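Local coordinates for protein dual specificity phosphatase-like 15 isoform a (Homo sapiens, PDB 1YZ4) that removes phosphate from phosphotyrosine, phosphoserine and phosphothreonine in proteins, this chain being the catalytic domain of a dual-specificity phosphatase, at residues N6-T9 against L15-G18; F20-A23 against D27-G30; I40-Q45 against I95-T100; Q45-L48 against L54-P57; I127-P130 against F134-Q137. The protein carries 1 engineered substitution. One frame throughout, in Å; residues are numbered along the deposited sequence.

Contact 1: N6-T9 against L15-G18; sequences NGMT and LYLG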
loop_
_atom_site.group_PDB
_atom_site.type_symbol
_atom_site.label_atom_id
_atom_site.label_comp_id
_atom_site.label_asym_id
_atom_site.label_seq_id
_atom_site.Cartn_x
_atom_site.Cartn_y
_atom_site.Cartn_z
ATOM N N ASN A 6 -2.411 -6.583 -15.457
ATOM C CA ASN A 6 -3.528 -7.525 -15.457
ATOM C C ASN A 6 -3.886 -7.928 -14.037
ATOM O O ASN A 6 -3.548 -9.019 -13.575
ATOM C CB ASN A 6 -3.177 -8.758 -16.281
ATOM C CG ASN A 6 -3.218 -8.480 -17.757
ATOM O OD1 ASN A 6 -2.736 -7.441 -18.210
ATOM N ND2 ASN A 6 -3.792 -9.403 -18.525
ATOM N N GLY A 7 -4.582 -7.027 -13.355
ATOM C CA GLY A 7 -4.974 -7.271 -11.986
ATOM C C GLY A 7 -3.994 -6.589 -11.055
ATOM O O GLY A 7 -3.124 -5.829 -11.489
ATOM N N MET A 8 -4.134 -6.852 -9.765
ATOM C CA MET A 8 -3.237 -6.258 -8.792
ATOM C C MET A 8 -1.795 -6.579 -9.179
ATOM O O MET A 8 -1.519 -7.594 -9.814
ATOM C CB MET A 8 -3.557 -6.792 -7.394
ATOM C CG MET A 8 -3.663 -8.304 -7.306
ATOM S SD MET A 8 -4.305 -8.850 -5.704
ATOM C CE MET A 8 -6.055 -8.687 -5.966
ATOM N N THR A 9 -0.877 -5.699 -8.813
ATOM C CA THR A 9 0.520 -5.916 -9.142
ATOM C C THR A 9 1.308 -6.238 -7.879
ATOM O O THR A 9 1.145 -5.581 -6.850
ATOM C CB THR A 9 1.125 -4.674 -9.841
ATOM O OG1 THR A 9 0.959 -3.523 -9.006
ATOM C CG2 THR A 9 0.430 -4.425 -11.173
ATOM N N LEU A 15 2.746 -8.536 -0.710
ATOM C CA LEU A 15 2.185 -7.182 -0.831
ATOM C C LEU A 15 1.759 -6.827 -2.259
ATOM O O LEU A 15 2.533 -6.994 -3.201
ATOM C CB LEU A 15 3.207 -6.154 -0.335
ATOM C CG LEU A 15 2.794 -4.685 -0.363
ATOM C CD1 LEU A 15 1.524 -4.483 0.444
ATOM C CD2 LEU A 15 3.931 -3.837 0.196
ATOM N N TYR A 16 0.538 -6.322 -2.419
ATOM C CA TYR A 16 0.039 -5.966 -3.747
ATOM C C TYR A 16 -0.657 -4.612 -3.828
ATOM O O TYR A 16 -1.160 -4.087 -2.831
ATOM C CB TYR A 16 -0.943 -7.022 -4.262
ATOM C CG TYR A 16 -0.363 -8.405 -4.421
ATOM C CD1 TYR A 16 -0.129 -9.215 -3.312
ATOM C CD2 TYR A 16 -0.057 -8.913 -5.684
ATOM C CE1 TYR A 16 0.390 -10.497 -3.453
ATOM C CE2 TYR A 16 0.461 -10.191 -5.837
ATOM C CZ TYR A 16 0.679 -10.976 -4.714
ATOM O OH TYR A 16 1.164 -12.249 -4.853
ATOM N N LEU A 17 -0.688 -4.070 -5.044
ATOM C CA LEU A 17 -1.330 -2.794 -5.337
ATOM C C LEU A 17 -2.465 -3.050 -6.316
ATOM O O LEU A 17 -2.326 -3.858 -7.235
ATOM C CB LEU A 17 -0.326 -1.820 -5.960
ATOM C CG LEU A 17 0.465 -0.914 -5.009
ATOM C CD1 LEU A 17 1.519 -0.139 -5.777
ATOM C CD2 LEU A 17 -0.497 0.047 -4.317
ATOM N N GLY A 18 -3.590 -2.374 -6.119
ATOM C CA GLY A 18 -4.708 -2.576 -7.023
ATOM C C GLY A 18 -5.748 -1.470 -7.019
ATOM O O GLY A 18 -5.642 -0.497 -6.275
#
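Met8 meets Tyr16 at a slant on one side of the pairing between 6-9 and 15-18. Met8 CG comes to 4.0 Å from Tyr16 CD2, and Met8 SD lies 4.7 Å from the centroid of the Tyr16 ring, 33° from the ring normal. This is an oblique Met-aromatic contact. Met8 CG stands between its backbone N and carbonyl carbon (chi1 50°), a setting that brings CG and SD beside the ring, while a bend at chi3 turns the terminal methyl off it. Thr9 and Leu17 share the other side of the sheet, with Thr9 OG1 3.7 Å from Leu17 CB. Two backbone bonds fix their register: Thr9 N donates to Leu17 O over 2.8 Å, and Leu17 N returns to Thr9 O over 3.0 Å. Met8 CA adds a CA-H...O contact to the same Leu17 O at 3.0 Å. Thr9 OG1 has its polar partner outside the pair, in Arg125 NH1, and Leu17 packs on Ser98 and Val102 of helix 97-110. The antiparallel hydrogen-bonded pair Thr9-Leu17 belongs to the beta-hairpin of strands 9-12 and 15-18, with which the five-stranded mixed sheet of this phosphatase domain begins.

Contact 2: F20-A23 against D27-G30; sequences FIDA and DQLG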
loop_
_atom_site.group_PDB
_atom_site.type_symbol
_atom_site.label_atom_id
_atom_site.label_comp_id
_atom_site.label_asym_id
_atom_site.label_seq_id
_atom_site.Cartn_x
_atom_site.Cartn_y
_atom_site.Cartn_z
ATOM N N PHE A 20 -10.227 -0.597 -7.520
ATOM C CA PHE A 20 -11.514 -1.087 -7.027
ATOM C C PHE A 20 -11.976 -2.386 -7.687
ATOM O O PHE A 20 -12.700 -3.176 -7.081
ATOM C CB PHE A 20 -12.582 -0.002 -7.190
ATOM C CG PHE A 20 -13.164 0.087 -8.574
ATOM C CD1 PHE A 20 -14.415 -0.459 -8.851
ATOM C CD2 PHE A 20 -12.471 0.723 -9.597
ATOM C CE1 PHE A 20 -14.966 -0.369 -10.125
ATOM C CE2 PHE A 20 -13.014 0.818 -10.875
ATOM C CZ PHE A 20 -14.262 0.274 -11.139
ATOM N N ILE A 21 -11.562 -2.611 -8.926
ATOM C CA ILE A 21 -11.934 -3.832 -9.628
ATOM C C ILE A 21 -11.150 -5.035 -9.101
ATOM O O ILE A 21 -11.721 -6.104 -8.890
ATOM C CB ILE A 21 -11.720 -3.673 -11.151
ATOM C CG1 ILE A 21 -12.883 -2.867 -11.733
ATOM C CG2 ILE A 21 -11.606 -5.036 -11.826
ATOM C CD1 ILE A 21 -12.727 -2.529 -13.189
ATOM N N ASP A 22 -9.849 -4.864 -8.881
ATOM C CA ASP A 22 -9.031 -5.958 -8.357
ATOM C C ASP A 22 -9.504 -6.350 -6.951
ATOM O O ASP A 22 -9.498 -7.526 -6.579
ATOM C CB ASP A 22 -7.556 -5.551 -8.288
ATOM C CG ASP A 22 -7.012 -5.073 -9.623
ATOM O OD1 ASP A 22 -7.226 -5.767 -10.636
ATOM O OD2 ASP A 22 -6.359 -4.008 -9.653
ATOM N N ALA A 23 -9.916 -5.351 -6.179
ATOM C CA ALA A 23 -10.385 -5.554 -4.813
ATOM C C ALA A 23 -11.606 -6.472 -4.708
ATOM O O ALA A 23 -11.867 -7.028 -3.639
ATOM C CB ALA A 23 -10.700 -4.204 -4.180
ATOM N N ASP A 27 -11.261 -14.184 -8.217
ATOM C CA ASP A 27 -10.280 -15.021 -8.876
ATOM C C ASP A 27 -8.878 -14.518 -8.538
ATOM O O ASP A 27 -7.985 -15.303 -8.212
ATOM C CB ASP A 27 -10.512 -14.991 -10.383
ATOM C CG ASP A 27 -9.529 -15.850 -11.137
ATOM O OD1 ASP A 27 -8.336 -15.489 -11.178
ATOM O OD2 ASP A 27 -9.949 -16.891 -11.685
ATOM N N GLN A 28 -8.694 -13.202 -8.609
ATOM C CA GLN A 28 -7.405 -12.597 -8.301
ATOM C C GLN A 28 -7.090 -12.812 -6.832
ATOM O O GLN A 28 -5.985 -13.220 -6.476
ATOM C CB GLN A 28 -7.419 -11.092 -8.591
ATOM C CG GLN A 28 -7.214 -10.703 -10.047
ATOM C CD GLN A 28 -6.950 -9.211 -10.208
ATOM O OE1 GLN A 28 -5.998 -8.681 -9.645
ATOM N NE2 GLN A 28 -7.792 -8.533 -10.975
ATOM N N LEU A 29 -8.078 -12.536 -5.988
ATOM C CA LEU A 29 -7.928 -12.684 -4.548
ATOM C C LEU A 29 -7.500 -14.091 -4.149
ATOM O O LEU A 29 -6.655 -14.263 -3.264
ATOM C CB LEU A 29 -9.240 -12.313 -3.850
ATOM C CG LEU A 29 -9.585 -10.819 -3.919
ATOM C CD1 LEU A 29 -11.023 -10.583 -3.476
ATOM C CD2 LEU A 29 -8.612 -10.035 -3.048
ATOM N N GLY A 30 -8.080 -15.092 -4.806
ATOM C CA GLY A 30 -7.743 -16.473 -4.502
ATOM C C GLY A 30 -6.391 -16.846 -5.071
ATOM O O GLY A 30 -5.575 -17.483 -4.408
#
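Asp22 loses the most surface to this contact, and its carboxylate faces Gln28, which loses nearly as much. Gln28 NE2 donates to Asp22 OD1 over 2.8 Å with an N-H...acceptor angle of 157°. The carboxylate oxygen is met on its anti side, and it lies close to the amide plane of Gln28, although the two flat groups are turned 63° against each other. Beyond CG the Gln28 chain is extended, which carries its amide from the helix across to the loop. Gln28 OE1 also lies near Asp22 OD1, at 3.3 Å, but both are acceptors and no bond joins them; OE1 takes the backbone N of Met8 instead. That outside donor agrees with the modelled orientation of the amide, since it needs oxygen on that side and puts the nitrogen on the side of Asp22.

Leu29, third in buried area, makes the apolar part. Its CD1 stands 3.7 Å from Ala23 O, and its CG is 4.2 Å from Asp22 O, so a branched side chain lies against backbone carbonyls of the loop. Outside the pair, Leu29 continues onto Met8, Ile34 and Leu48, while Asp22 N is held by Asn19 OD1. Chemically, one Gln28 amide serves two loops at once: it donates an N-H to Asp22 OD1 and accepts the N-H of Met8, so that helix 26-31 is tied to the loop just before it and to the segment leading into strand 9-12.

Contact 3: I40-Q45 against I95-T100; sequences IHESPQ and ISRSTT. With BOG (octyl beta-D-glucopyranoside), chain C; SO4 (sulfate ion), chain D.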
loop_
_atom_site.group_PDB
_atom_site.type_symbol
_atom_site.label_atom_id
_atom_site.label_comp_id
_atom_site.label_asym_id
_atom_site.label_seq_id
_atom_site.Cartn_x
_atom_site.Cartn_y
_atom_site.Cartn_z
ATOM N N ILE A 40 -8.644 2.252 0.758
ATOM C CA ILE A 40 -8.524 3.694 0.870
ATOM C C ILE A 40 -9.604 4.242 -0.050
ATOM O O ILE A 40 -9.368 4.485 -1.236
ATOM C CB ILE A 40 -7.143 4.179 0.396
ATOM C CG1 ILE A 40 -6.043 3.333 1.039
ATOM C CG2 ILE A 40 -6.937 5.623 0.803
ATOM C CD1 ILE A 40 -4.669 3.586 0.463
ATOM N N HIS A 41 -10.798 4.414 0.507
ATOM C CA HIS A 41 -11.944 4.893 -0.252
ATOM C C HIS A 41 -12.736 5.833 0.642
ATOM O O HIS A 41 -12.802 5.618 1.848
ATOM C CB HIS A 41 -12.806 3.693 -0.653
ATOM C CG HIS A 41 -13.860 4.007 -1.665
ATOM N ND1 HIS A 41 -13.574 4.594 -2.880
ATOM C CD2 HIS A 41 -15.193 3.759 -1.670
ATOM C CE1 HIS A 41 -14.685 4.689 -3.592
ATOM N NE2 HIS A 41 -15.680 4.190 -2.880
ATOM N N GLU A 42 -13.340 6.864 0.058
ATOM C CA GLU A 42 -14.117 7.826 0.840
ATOM C C GLU A 42 -15.279 7.204 1.613
ATOM O O GLU A 42 -15.603 7.660 2.706
ATOM C CB GLU A 42 -14.695 8.939 -0.048
ATOM C CG GLU A 42 -13.688 9.801 -0.784
ATOM C CD GLU A 42 -13.297 9.227 -2.137
ATOM O OE1 GLU A 42 -12.919 10.024 -3.027
ATOM O OE2 GLU A 42 -13.358 7.990 -2.311
ATOM N N SER A 43 -15.901 6.174 1.045
ATOM C CA SER A 43 -17.051 5.532 1.673
ATOM C C SER A 43 -16.868 4.045 1.968
ATOM O O SER A 43 -16.099 3.358 1.300
ATOM C CB SER A 43 -18.280 5.703 0.777
ATOM O OG SER A 43 -18.170 4.908 -0.391
ATOM N N PRO A 44 -17.591 3.530 2.980
ATOM C CA PRO A 44 -17.532 2.119 3.387
ATOM C C PRO A 44 -18.081 1.214 2.284
ATOM O O PRO A 44 -19.039 1.571 1.602
ATOM C CB PRO A 44 -18.405 2.082 4.640
ATOM C CG PRO A 44 -18.308 3.474 5.170
ATOM C CD PRO A 44 -18.410 4.304 3.926
ATOM N N GLN A 45 -17.477 0.045 2.117
ATOM C CA GLN A 45 -17.906 -0.887 1.083
ATOM C C GLN A 45 -18.105 -2.282 1.660
ATOM O O GLN A 45 -17.442 -2.662 2.625
ATOM C CB GLN A 45 -16.853 -0.947 -0.026
ATOM C CG GLN A 45 -17.369 -0.617 -1.410
ATOM C CD GLN A 45 -18.067 0.723 -1.462
ATOM O OE1 GLN A 45 -17.492 1.748 -1.099
ATOM N NE2 GLN A 45 -19.314 0.723 -1.920
ATOM N N ILE A 95 -4.100 4.487 -8.844
ATOM C CA ILE A 95 -3.043 5.403 -9.253
ATOM C C ILE A 95 -2.225 6.079 -8.158
ATOM O O ILE A 95 -1.011 5.854 -8.067
ATOM C CB ILE A 95 -3.586 6.538 -10.166
ATOM C CG1 ILE A 95 -4.238 5.945 -11.421
ATOM C CG2 ILE A 95 -2.438 7.491 -10.547
ATOM C CD1 ILE A 95 -4.795 6.986 -12.388
ATOM N N SER A 96 -2.865 6.907 -7.333
ATOM C CA SER A 96 -2.102 7.636 -6.326
ATOM C C SER A 96 -2.225 7.284 -4.845
ATOM O O SER A 96 -1.202 7.182 -4.175
ATOM C CB SER A 96 -2.334 9.140 -6.503
ATOM O OG SER A 96 -3.576 9.528 -5.974
ATOM N N ARG A 97 -3.445 7.104 -4.333
ATOM C CA ARG A 97 -3.645 6.784 -2.912
ATOM C C ARG A 97 -3.010 5.479 -2.407
ATOM O O ARG A 97 -2.270 5.484 -1.419
ATOM C CB ARG A 97 -5.141 6.778 -2.572
ATOM C CG ARG A 97 -5.745 8.168 -2.407
ATOM C CD ARG A 97 -7.259 8.125 -2.257
ATOM N NE ARG A 97 -7.927 7.505 -3.399
ATOM C CZ ARG A 97 -9.246 7.529 -3.600
ATOM N NH1 ARG A 97 -10.045 8.144 -2.740
ATOM N NH2 ARG A 97 -9.775 6.943 -4.664
ATOM N N SER A 98 -3.307 4.363 -3.065
ATOM C CA SER A 98 -2.746 3.082 -2.648
ATOM C C SER A 98 -1.232 3.092 -2.847
ATOM O O SER A 98 -0.472 2.509 -2.065
ATOM C CB SER A 98 -3.367 1.941 -3.465
ATOM O OG SER A 98 -3.125 2.108 -4.857
ATOM N N THR A 99 -0.805 3.769 -3.904
ATOM C CA THR A 99 0.607 3.869 -4.246
ATOM C C THR A 99 1.390 4.578 -3.149
ATOM O O THR A 99 2.494 4.170 -2.792
ATOM C CB THR A 99 0.777 4.629 -5.574
ATOM O OG1 THR A 99 -0.031 3.999 -6.579
ATOM C CG2 THR A 99 2.220 4.620 -6.020
ATOM N N THR A 100 0.803 5.640 -2.614
ATOM C CA THR A 100 1.428 6.430 -1.560
ATOM C C THR A 100 1.655 5.593 -0.294
ATOM O O THR A 100 2.733 5.634 0.314
ATOM C CB THR A 100 0.531 7.645 -1.213
ATOM O OG1 THR A 100 0.188 8.336 -2.422
ATOM C CG2 THR A 100 1.249 8.601 -0.269
HETATM C C1 BOG C . -14.965 8.020 -8.379
HETATM O O1 BOG C . -15.771 8.591 -9.415
HETATM C C2 BOG C . -13.590 8.747 -8.338
HETATM O O2 BOG C . -12.923 8.592 -9.577
HETATM C C3 BOG C . -12.735 8.150 -7.216
HETATM O O3 BOG C . -11.489 8.815 -7.154
HETATM C C4 BOG C . -13.480 8.334 -5.900
HETATM O O4 BOG C . -12.706 7.789 -4.848
HETATM C C5 BOG C . -14.857 7.618 -5.973
HETATM O O5 BOG C . -15.615 8.171 -7.080
HETATM C C6 BOG C . -15.636 7.828 -4.674
HETATM O O6 BOG C . -16.942 7.286 -4.779
HETATM C "C1'" BOG C . -16.883 7.790 -9.843
HETATM C "C2'" BOG C . -16.873 7.851 -11.355
HETATM C "C3'" BOG C . -15.846 6.872 -11.882
HETATM C "C4'" BOG C . -15.731 6.874 -13.396
HETATM C "C5'" BOG C . -14.687 5.862 -13.880
HETATM C "C6'" BOG C . -13.365 5.953 -13.127
HETATM C "C7'" BOG C . -12.388 4.927 -13.639
HETATM C "C8'" BOG C . -11.087 5.016 -12.886
HETATM S S SO4 D . -6.528 6.383 -6.684
HETATM O O1 SO4 D . -7.968 6.385 -6.904
HETATM O O2 SO4 D . -6.228 6.963 -5.379
HETATM O O3 SO4 D . -6.018 5.030 -6.741
HETATM O O4 SO4 D . -5.841 7.155 -7.710
#
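Ile40 and Arg97 form the tight part of this contact, running alongside each other with their ends pointing opposite ways. Ile40 CG2 lies 4.0 Å from Arg97 CD, and Ile40 CD1 reaches 3.6 Å from Arg97 O, at the start of the helix. Ile40 O stands above the centre of the guanidinium, on one face.

The looser part is polar and only partly buried. Glu42, bent at chi2 (88°), crosses Arg97 at about a right angle, the carboxylate and guanidinium planes being 81° apart. Its OE2 and Arg97 NH1 make a salt bridge of 3.3 Å, weak as a hydrogen bond; NH1 also bonds Val58 O. The detergent octyl glucoside joins in through its O4, 2.6 Å from Glu42 OE2 and 3.1 Å from Arg97 NH2, both hydrogen bonds.

Arg97 is gripped harder by a sulfate ion, probably from the crystallisation liquor: NE bonds sulfate O2 at 2.7 Å and NH2 bonds sulfate O1 at 2.9 Å. Backbone N of Ile95, Ser96 and Arg97 also donate to the ion, as does Ala93 N; the hydroxyl of Ser91, the engineered residue at the predicted phosphocysteine position, bonds it too. This is the phosphate-binding P-loop of protein tyrosine phosphatases, with the signature arginine in place. Ile40 also touches Val89 of strand 87-91 and Ile56 of strand 52-56, while helix 97-110 starts at Arg97 and Phe134 of helix 132-143 packs on that arginine.

Contact 4: Q45-L48 against L54-P57; sequences QPLL and LRIP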
loop_
_atom_site.group_PDB
_atom_site.type_symbol
_atom_site.label_atom_id
_atom_site.label_comp_id
_atom_site.label_asym_id
_atom_site.label_seq_id
_atom_site.Cartn_x
_atom_site.Cartn_y
_atom_site.Cartn_z
ATOM N N GLN A 45 -17.477 0.045 2.117
ATOM C CA GLN A 45 -17.906 -0.887 1.083
ATOM C C GLN A 45 -18.105 -2.282 1.660
ATOM O O GLN A 45 -17.442 -2.662 2.625
ATOM C CB GLN A 45 -16.853 -0.947 -0.026
ATOM C CG GLN A 45 -17.369 -0.617 -1.410
ATOM C CD GLN A 45 -18.067 0.723 -1.462
ATOM O OE1 GLN A 45 -17.492 1.748 -1.099
ATOM N NE2 GLN A 45 -19.314 0.723 -1.920
ATOM N N PRO A 46 -19.024 -3.067 1.072
ATOM C CA PRO A 46 -19.267 -4.424 1.570
ATOM C C PRO A 46 -17.934 -5.167 1.638
ATOM O O PRO A 46 -17.153 -5.127 0.689
ATOM C CB PRO A 46 -20.204 -5.016 0.520
ATOM C CG PRO A 46 -20.938 -3.806 -0.005
ATOM C CD PRO A 46 -19.839 -2.786 -0.125
ATOM N N LEU A 47 -17.672 -5.834 2.759
ATOM C CA LEU A 47 -16.418 -6.558 2.927
ATOM C C LEU A 47 -16.543 -8.049 2.634
ATOM O O LEU A 47 -17.483 -8.701 3.080
ATOM C CB LEU A 47 -15.896 -6.364 4.351
ATOM C CG LEU A 47 -15.784 -4.917 4.838
ATOM C CD1 LEU A 47 -15.185 -4.942 6.237
ATOM C CD2 LEU A 47 -14.920 -4.067 3.881
ATOM N N LEU A 48 -15.577 -8.582 1.895
ATOM C CA LEU A 48 -15.560 -9.997 1.531
ATOM C C LEU A 48 -15.163 -10.881 2.706
ATOM O O LEU A 48 -14.301 -10.518 3.504
ATOM C CB LEU A 48 -14.591 -10.221 0.369
ATOM C CG LEU A 48 -14.858 -9.332 -0.849
ATOM C CD1 LEU A 48 -13.753 -9.519 -1.870
ATOM C CD2 LEU A 48 -16.228 -9.661 -1.442
ATOM N N LEU A 54 -8.874 -2.997 6.612
ATOM C CA LEU A 54 -8.448 -1.812 7.313
ATOM C C LEU A 54 -9.045 -0.727 6.424
ATOM O O LEU A 54 -8.701 -0.626 5.241
ATOM C CB LEU A 54 -6.923 -1.709 7.344
ATOM C CG LEU A 54 -6.414 -0.613 8.282
ATOM C CD1 LEU A 54 -6.838 -0.952 9.704
ATOM C CD2 LEU A 54 -4.899 -0.488 8.185
ATOM N N ARG A 55 -9.969 0.051 6.975
ATOM C CA ARG A 55 -10.604 1.114 6.212
ATOM C C ARG A 55 -9.941 2.465 6.443
ATOM O O ARG A 55 -9.770 2.903 7.582
ATOM C CB ARG A 55 -12.092 1.198 6.553
ATOM C CG ARG A 55 -12.955 0.157 5.852
ATOM C CD ARG A 55 -14.370 0.128 6.437
ATOM N NE ARG A 55 -15.274 -0.745 5.691
ATOM C CZ ARG A 55 -16.480 -1.111 6.119
ATOM N NH1 ARG A 55 -16.927 -0.684 7.296
ATOM N NH2 ARG A 55 -17.247 -1.893 5.365
ATOM N N ILE A 56 -9.562 3.104 5.343
ATOM C CA ILE A 56 -8.919 4.412 5.362
ATOM C C ILE A 56 -9.743 5.316 4.438
ATOM O O ILE A 56 -9.548 5.322 3.223
ATOM C CB ILE A 56 -7.468 4.321 4.842
ATOM C CG1 ILE A 56 -6.661 3.353 5.717
ATOM C CG2 ILE A 56 -6.821 5.702 4.850
ATOM C CD1 ILE A 56 -6.534 3.771 7.197
ATOM N N PRO A 57 -10.676 6.090 5.016
ATOM C CA PRO A 57 -11.575 7.012 4.312
ATOM C C PRO A 57 -10.895 8.292 3.867
ATOM O O PRO A 57 -11.066 9.337 4.488
ATOM C CB PRO A 57 -12.655 7.276 5.350
ATOM C CG PRO A 57 -11.833 7.367 6.611
ATOM C CD PRO A 57 -10.866 6.193 6.476
#
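Gln45 meets Arg55 through its backbone carbonyl. Arg55 NH2 donates to Gln45 O over 2.9 Å with an N-H...acceptor angle of 145°. The oxygen lies at the edge of the guanidinium, near its plane, but the donor stands 40° out of the carbonyl plane and so does not point at a lone pair. Further along, Leu47 and Arg55 point at each other from opposite sides: Leu47 CG is 3.4 Å from Arg55 NH2, and Leu47 CD2 is 3.8 Å from Arg55 NE. Leu47 CD1 lies 3.7 Å above the guanidinium plane, offset toward the rim, which makes this apolar packing over one face, while the carbonyl bond uses the edge. The Arg55 chain is extended from CG to NE, a shape that lets it span from the strand to the loop. Pro44, just before the 45-48 loop, also touches Arg55, and Leu48 N is bonded to Tyr53 OH. The contact thus joins the loop after strand 36-40 to the outer strand 52-56. All three residues in contact are exposed, and a crystal neighbour also touches Arg55. The guanidinium gives one N-H at its edge to a neutral carbonyl and a face to leucine; with no opposite charge in the two segments, the tie is polar and apolar but not a salt bridge.

Contact 5: I127-P130 against F134-Q137; sequences IANP and FRQQ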
loop_
_atom_site.group_PDB
_atom_site.type_symbol
_atom_site.label_atom_id
_atom_site.label_comp_id
_atom_site.label_asym_id
_atom_site.label_seq_id
_atom_site.Cartn_x
_atom_site.Cartn_y
_atom_site.Cartn_z
ATOM N N ILE A 127 1.577 2.801 -14.144
ATOM C CA ILE A 127 0.524 3.786 -13.940
ATOM C C ILE A 127 0.748 4.476 -12.597
ATOM O O ILE A 127 0.223 5.560 -12.355
ATOM C CB ILE A 127 -0.886 3.131 -13.939
ATOM C CG1 ILE A 127 -0.954 2.031 -12.878
ATOM C CG2 ILE A 127 -1.203 2.565 -15.314
ATOM C CD1 ILE A 127 -2.333 1.464 -12.684
ATOM N N ALA A 128 1.543 3.843 -11.738
ATOM C CA ALA A 128 1.837 4.365 -10.401
ATOM C C ALA A 128 2.160 5.849 -10.416
ATOM O O ALA A 128 3.103 6.283 -11.083
ATOM C CB ALA A 128 2.986 3.597 -9.784
ATOM N N ASN A 129 1.391 6.628 -9.663
ATOM C CA ASN A 129 1.623 8.061 -9.635
ATOM C C ASN A 129 0.874 8.786 -8.519
ATOM O O ASN A 129 -0.284 9.178 -8.668
ATOM C CB ASN A 129 1.268 8.649 -11.011
ATOM C CG ASN A 129 1.241 10.169 -11.020
ATOM O OD1 ASN A 129 1.970 10.826 -10.270
ATOM N ND2 ASN A 129 0.406 10.738 -11.891
ATOM N N PRO A 130 1.523 8.952 -7.365
ATOM C CA PRO A 130 0.848 9.654 -6.269
ATOM C C PRO A 130 0.738 11.140 -6.608
ATOM O O PRO A 130 1.615 11.696 -7.271
ATOM C CB PRO A 130 1.748 9.366 -5.065
ATOM C CG PRO A 130 3.077 9.125 -5.674
ATOM C CD PRO A 130 2.768 8.319 -6.901
ATOM N N PHE A 134 0.822 14.215 -2.040
ATOM C CA PHE A 134 1.226 12.982 -1.371
ATOM C C PHE A 134 2.729 12.759 -1.512
ATOM O O PHE A 134 3.355 12.132 -0.663
ATOM C CB PHE A 134 0.466 11.778 -1.950
ATOM C CG PHE A 134 -1.010 11.809 -1.681
ATOM C CD1 PHE A 134 -1.555 12.750 -0.808
ATOM C CD2 PHE A 134 -1.855 10.883 -2.280
ATOM C CE1 PHE A 134 -2.922 12.762 -0.539
ATOM C CE2 PHE A 134 -3.219 10.887 -2.017
ATOM C CZ PHE A 134 -3.755 11.829 -1.145
ATOM N N ARG A 135 3.307 13.280 -2.588
ATOM C CA ARG A 135 4.736 13.120 -2.813
ATOM C C ARG A 135 5.514 13.930 -1.780
ATOM O O ARG A 135 6.557 13.488 -1.295
ATOM C CB ARG A 135 5.072 13.525 -4.258
ATOM C CG ARG A 135 4.218 12.734 -5.265
ATOM C CD ARG A 135 4.309 13.219 -6.699
ATOM N NE ARG A 135 5.508 12.751 -7.381
ATOM C CZ ARG A 135 5.507 11.940 -8.435
ATOM N NH1 ARG A 135 4.368 11.488 -8.941
ATOM N NH2 ARG A 135 6.652 11.597 -8.999
ATOM N N GLN A 136 4.982 15.097 -1.417
ATOM C CA GLN A 136 5.614 15.961 -0.419
ATOM C C GLN A 136 5.524 15.280 0.933
ATOM O O GLN A 136 6.489 15.276 1.705
ATOM C CB GLN A 136 4.911 17.318 -0.349
ATOM C CG GLN A 136 5.069 18.155 -1.609
ATOM C CD GLN A 136 4.456 19.537 -1.481
ATOM O OE1 GLN A 136 3.232 19.691 -1.409
ATOM N NE2 GLN A 136 5.308 20.555 -1.447
ATOM N N GLN A 137 4.352 14.709 1.211
ATOM C CA GLN A 137 4.123 14.001 2.455
ATOM C C GLN A 137 5.072 12.807 2.512
ATOM O O GLN A 137 5.540 12.425 3.587
ATOM C CB GLN A 137 2.663 13.545 2.547
ATOM C CG GLN A 137 1.688 14.699 2.705
ATOM C CD GLN A 137 0.247 14.248 2.870
ATOM O OE1 GLN A 137 -0.053 13.355 3.667
ATOM N NE2 GLN A 137 -0.656 14.879 2.130
#
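Pro130 and Arg135 hold the first shell. Arg135 NH1 donates to Pro130 O over 3.2 Å, with an N-H...acceptor angle of 161°; the donor lies in the carbonyl plane, and the oxygen lies 12° from the guanidinium plane. The arginine chain bends at chi3 (80°), which turns the guanidinium back toward that carbonyl. Arg135 CD lies 3.1 Å from the same Pro130 O. Alongside the bond, Pro130 CG packs on Arg135 CG at 3.8 Å, the two side chains crossing at about a right angle. Pro130 CB is 4.1 Å from Phe134 CB, but the phenyl ring itself leads away from the proline. The proline belongs to the loop that enters helix 132-143 next to the P-loop of the phosphatase fold, where the backbone of Asn129 bonds that of Ile95. Further out, Pro130 rests on Thr99 and Thr100 of helix 97-110, and Arg135 leans on Trp114 and Leu118 of helix 114-123. Phe134 N is bonded by Asn131 OD1 in the first turn of helix 132-143. The Phe134 side chain touches Arg97 and Thr100 and comes within about 6 Å of the bound sulfate.

Contact 3 carries most of the sulfate ligands; contacts 1, 4 and 5 touch it, and contact 2 stops about 6 Å short at the nearest atoms. Contact 5, its centre about 13 Å from that of contact 3, meets the sulfate-binding loop where Ser96 CB lies 3.2 Å from Pro130 CA. Contact 4 shares Gln45 with contact 3 and packs against it where Ile40 CG2 meets Ile56 O at 3.6 Å. On another flank, contact 1 reaches contact 3 through Leu17 CD2, 3.3 Å from Ser98 O. Contacts 1 and 2 touch, their centres about 8 Å apart, and contact 2 meets contact 4 where Leu29 CD1 and Leu48 CD1 approach to 3.3 Å. Contacts 2 and 5 are the farthest apart, at about 23 Å between centres.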